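Local coordinates for large exoprotein involved in heme utilization or adhesion (Yersinia kristensenii ATCC 33638, PDB 5E3E) that is the toxic C-terminal region of a contact-dependent growth inhibition protein, probably a nuclease of the RNase A superfamily, held in complex with its immunity protein CdiI, at residues 86-98 with 102-114. Numbering follows the deposited sequence. Where two conformers were deposited one is given.
Sequences SSVTNARIIIARD and PTGYKIITGYPTP. With NA (sodium ion), chain G.
Strand 86-97, broken near Thr89, and strand 105-113 form the C-terminal beta hairpin of this RNase A-like toxin domain, with Arg92 paired to Tyr111, Ile94 to Thr109 and Ala96 to Lys106. At the middle pair the ladder is interrupted by a classic beta bulge: Ile94 O accepts from Ile108 N at 2.8 Å, in the carbonyl plane, and more weakly from Thr109 N, so one residue of the first strand faces two of the second. The extra residue turns the Ile108 side chain toward the partner strand, where its CG1 lies 3.7 Å from Ala96 CB; alanine is small enough to admit it. Gly110 suits its place because Arg92 O and Ile93 CD1 occupy the region a beta carbon would need.

The two faces of the hairpin serve different partners. On one, Ile93 packs on helix 34-47 and strand 63-68, Ile95 on that strand and Ile107 on the helix. The Ile95 chain, its CG1 between backbone N and carbonyl carbon (chi1 68°), brings CD1 over the Tyr105 ring in a CH-pi contact, 4.1 Å from the centroid; Thr103 OG1 lies over the opposite face. On the other, Arg92, Thr109 and Tyr111 are engaged by the CdiI chain. Water 4 joins Arg92 NH1 to Tyr111 OH, while the guanidinium, one face touched by Thr113 CG2, forms salt bridges with Asp67 and with Asp74 of the CdiI chain.

Near the C-terminus, Val88 CG2 presses unusually tightly on Pro112 CB, 3.3 Å away. Water 1 accepts from Thr89 N and donates to Thr113 O and Pro114 OXT, tying the last two residues to the break in strand 86-97. Thr89 OG1, 2.4 Å from the sodium ion, and Asn90 OD1, 2.6 Å from it, bind it together with Ser70 O and three waters.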
# COMPACT_ATOMS: atom_id res chain seq x y z
N SER B 86 2.81 12.54 13.55
CA SER B 86 2.23 11.52 14.44
C SER B 86 3.25 10.42 14.74
O SER B 86 3.96 9.99 13.84
CB SER B 86 0.99 10.91 13.77
OG SER B 86 -0.07 11.86 13.69
N SER B 87 3.32 9.95 15.99
CA SER B 87 4.12 8.75 16.27
C SER B 87 3.23 7.56 15.94
O SER B 87 2.01 7.61 16.12
CB SER B 87 4.61 8.69 17.73
OG SER B 87 5.43 9.82 17.97
N VAL B 88 3.82 6.52 15.39
CA VAL B 88 3.02 5.40 14.92
C VAL B 88 3.66 4.10 15.41
O VAL B 88 4.89 4.02 15.57
CB VAL B 88 2.80 5.47 13.42
CG1 VAL B 88 1.83 6.62 13.09
CG2 VAL B 88 4.09 5.71 12.73
N THR B 89 2.82 3.11 15.68
CA THR B 89 3.24 1.87 16.32
C THR B 89 3.12 0.62 15.42
O THR B 89 3.67 -0.43 15.74
CB THR B 89 2.39 1.64 17.58
OG1 THR B 89 1.00 1.56 17.23
CG2 THR B 89 2.58 2.82 18.57
N ASN B 90 2.39 0.73 14.32
CA ASN B 90 2.19 -0.40 13.41
C ASN B 90 3.04 -0.23 12.15
O ASN B 90 3.54 0.84 11.88
CB ASN B 90 0.75 -0.46 13.00
CG ASN B 90 -0.16 -0.81 14.15
OD1 ASN B 90 0.29 -1.21 15.22
ND2 ASN B 90 -1.47 -0.69 13.90
N ALA B 91 3.16 -1.28 11.36
CA ALA B 91 3.92 -1.20 10.11
C ALA B 91 3.45 -2.14 9.04
O ALA B 91 2.72 -3.08 9.32
CB ALA B 91 5.39 -1.46 10.39
N ARG B 92 3.92 -1.94 7.83
CA ARG B 92 3.53 -2.81 6.72
C ARG B 92 4.79 -3.04 5.96
O ARG B 92 5.54 -2.11 5.68
CB ARG B 92 2.48 -2.14 5.84
CG ARG B 92 2.04 -2.96 4.62
CD ARG B 92 0.94 -2.28 3.81
NE ARG B 92 -0.23 -2.13 4.69
CZ ARG B 92 -0.96 -1.03 4.83
NH1 ARG B 92 -0.74 0.05 4.11
NH2 ARG B 92 -1.96 -1.04 5.70
N ILE B 93 5.01 -4.30 5.61
CA ILE B 93 6.10 -4.69 4.74
C ILE B 93 5.52 -5.29 3.48
O ILE B 93 4.54 -6.01 3.55
CB ILE B 93 6.98 -5.79 5.43
CG1 ILE B 93 7.40 -5.39 6.86
CG2 ILE B 93 8.17 -6.14 4.56
CD1 ILE B 93 8.07 -4.10 7.04
N ILE B 94 6.11 -5.00 2.33
CA ILE B 94 5.65 -5.61 1.08
C ILE B 94 6.78 -6.47 0.56
O ILE B 94 7.90 -5.95 0.38
CB ILE B 94 5.29 -4.57 -0.00
CG1 ILE B 94 4.19 -3.60 0.46
CG2 ILE B 94 4.86 -5.25 -1.32
CD1 ILE B 94 2.97 -4.26 1.00
N ILE B 95 6.49 -7.74 0.29
CA ILE B 95 7.47 -8.65 -0.29
C ILE B 95 7.03 -9.13 -1.66
O ILE B 95 5.87 -9.00 -2.04
CB ILE B 95 7.78 -9.84 0.63
CG1 ILE B 95 6.58 -10.79 0.77
CG2 ILE B 95 8.22 -9.33 1.98
CD1 ILE B 95 6.92 -12.10 1.46
N ALA B 96 7.99 -9.62 -2.42
CA ALA B 96 7.67 -10.20 -3.71
C ALA B 96 8.38 -11.52 -3.87
O ALA B 96 9.51 -11.69 -3.41
CB ALA B 96 8.08 -9.26 -4.81
N ARG B 97 7.73 -12.45 -4.56
CA ARG B 97 8.30 -13.76 -4.77
C ARG B 97 9.55 -13.58 -5.64
O ARG B 97 9.48 -12.92 -6.68
CB ARG B 97 7.27 -14.66 -5.46
CG ARG B 97 7.58 -16.15 -5.40
CD ARG B 97 6.53 -16.98 -6.12
NE ARG B 97 5.18 -16.75 -5.60
CZ ARG B 97 4.32 -15.88 -6.12
NH1 ARG B 97 3.12 -15.74 -5.57
NH2 ARG B 97 4.63 -15.18 -7.19
N ASP B 98 10.66 -14.16 -5.21
CA ASP B 98 11.96 -14.04 -5.88
C ASP B 98 12.77 -15.32 -5.65
O ASP B 98 13.59 -15.39 -4.73
CB ASP B 98 12.74 -12.83 -5.35
CG ASP B 98 14.02 -12.56 -6.14
OD1 ASP B 98 14.30 -13.32 -7.08
OD2 ASP B 98 14.74 -11.58 -5.83
N PRO B 102 17.52 -16.66 -0.83
CA PRO B 102 17.49 -17.84 0.04
C PRO B 102 16.13 -18.13 0.70
O PRO B 102 15.78 -19.29 0.91
CB PRO B 102 18.55 -17.51 1.11
CG PRO B 102 18.69 -16.03 1.08
CD PRO B 102 18.49 -15.66 -0.36
N THR B 103 15.38 -17.08 1.00
CA THR B 103 14.05 -17.22 1.61
C THR B 103 12.94 -17.42 0.57
O THR B 103 11.81 -17.76 0.92
CB THR B 103 13.71 -15.96 2.43
OG1 THR B 103 13.72 -14.82 1.56
CG2 THR B 103 14.74 -15.74 3.53
N GLY B 104 13.27 -17.17 -0.69
CA GLY B 104 12.30 -17.25 -1.79
C GLY B 104 11.60 -15.94 -2.12
O GLY B 104 10.75 -15.90 -3.00
N TYR B 105 11.94 -14.87 -1.40
CA TYR B 105 11.31 -13.56 -1.61
C TYR B 105 12.29 -12.42 -1.39
O TYR B 105 13.33 -12.59 -0.76
CB TYR B 105 10.11 -13.37 -0.67
CG TYR B 105 10.45 -13.42 0.81
CD1 TYR B 105 10.92 -12.28 1.48
CD2 TYR B 105 10.29 -14.59 1.54
CE1 TYR B 105 11.24 -12.32 2.83
CE2 TYR B 105 10.60 -14.64 2.89
CZ TYR B 105 11.08 -13.51 3.53
OH TYR B 105 11.39 -13.59 4.87
N LYS B 106 11.96 -11.26 -1.92
CA LYS B 106 12.68 -10.05 -1.56
C LYS B 106 11.74 -9.04 -0.92
O LYS B 106 10.56 -9.02 -1.23
CB LYS B 106 13.38 -9.45 -2.77
CG LYS B 106 12.48 -8.82 -3.80
CD LYS B 106 13.16 -8.64 -5.15
CE LYS B 106 14.54 -7.99 -5.07
NZ LYS B 106 14.50 -6.56 -4.66
N ILE B 107 12.29 -8.21 -0.05
CA ILE B 107 11.55 -7.12 0.54
C ILE B 107 11.53 -5.94 -0.44
O ILE B 107 12.58 -5.36 -0.82
CB ILE B 107 12.17 -6.69 1.88
CG1 ILE B 107 12.06 -7.84 2.88
CG2 ILE B 107 11.46 -5.46 2.42
CD1 ILE B 107 13.01 -7.67 4.04
N ILE B 108 10.34 -5.59 -0.87
CA ILE B 108 10.18 -4.51 -1.84
C ILE B 108 10.26 -3.18 -1.12
O ILE B 108 10.99 -2.29 -1.52
CB ILE B 108 8.84 -4.62 -2.58
CG1 ILE B 108 8.85 -5.93 -3.40
CG2 ILE B 108 8.61 -3.44 -3.49
CD1 ILE B 108 9.88 -6.00 -4.52
N THR B 109 9.46 -3.05 -0.07
CA THR B 109 9.51 -1.84 0.77
C THR B 109 8.81 -2.11 2.09
O THR B 109 8.31 -3.21 2.33
CB THR B 109 8.86 -0.62 0.05
OG1 THR B 109 9.17 0.61 0.73
CG2 THR B 109 7.40 -0.80 -0.12
N GLY B 110 8.84 -1.11 2.95
CA GLY B 110 8.10 -1.21 4.21
C GLY B 110 8.15 0.13 4.92
O GLY B 110 9.04 0.92 4.69
N TYR B 111 7.18 0.36 5.81
CA TYR B 111 7.08 1.63 6.51
C TYR B 111 6.04 1.58 7.61
O TYR B 111 5.17 0.70 7.61
CB TYR B 111 6.73 2.76 5.56
CG TYR B 111 5.70 2.44 4.47
CD1 TYR B 111 4.34 2.30 4.76
CD2 TYR B 111 6.13 2.29 3.16
CE1 TYR B 111 3.43 2.01 3.73
CE2 TYR B 111 5.24 2.03 2.14
CZ TYR B 111 3.90 1.89 2.43
OH TYR B 111 3.08 1.65 1.38
N PRO B 112 6.10 2.55 8.52
CA PRO B 112 5.07 2.57 9.58
C PRO B 112 3.69 2.89 9.01
O PRO B 112 3.60 3.59 7.98
CB PRO B 112 5.53 3.69 10.50
CG PRO B 112 6.99 3.86 10.24
CD PRO B 112 7.20 3.48 8.80
N THR B 113 2.65 2.41 9.69
CA THR B 113 1.28 2.68 9.29
C THR B 113 0.51 3.13 10.52
O THR B 113 0.67 2.56 11.57
CB THR B 113 0.60 1.44 8.66
OG1 THR B 113 0.73 0.29 9.51
CG2 THR B 113 1.22 1.11 7.32
N PRO B 114 -0.27 4.21 10.40
CA PRO B 114 -1.06 4.63 11.55
C PRO B 114 -2.14 3.62 11.88
O PRO B 114 -2.76 3.07 10.94
CB PRO B 114 -1.68 5.95 11.09
CG PRO B 114 -0.69 6.50 10.11
CD PRO B 114 -0.12 5.29 9.40
OXT PRO B 114 -2.41 3.33 13.07
NA NA G . -0.66 -0.10 17.32
O HOH W 1 0.22 2.85 14.32
O HOH W 2 -2.01 0.48 10.97
O HOH W 3 -0.04 -2.20 9.06
O HOH W 4 0.71 0.30 1.57
O HOH W 5 -1.19 0.86 19.39
O HOH W 6 -1.84 1.54 16.04
O HOH W 7 -2.45 -1.51 17.29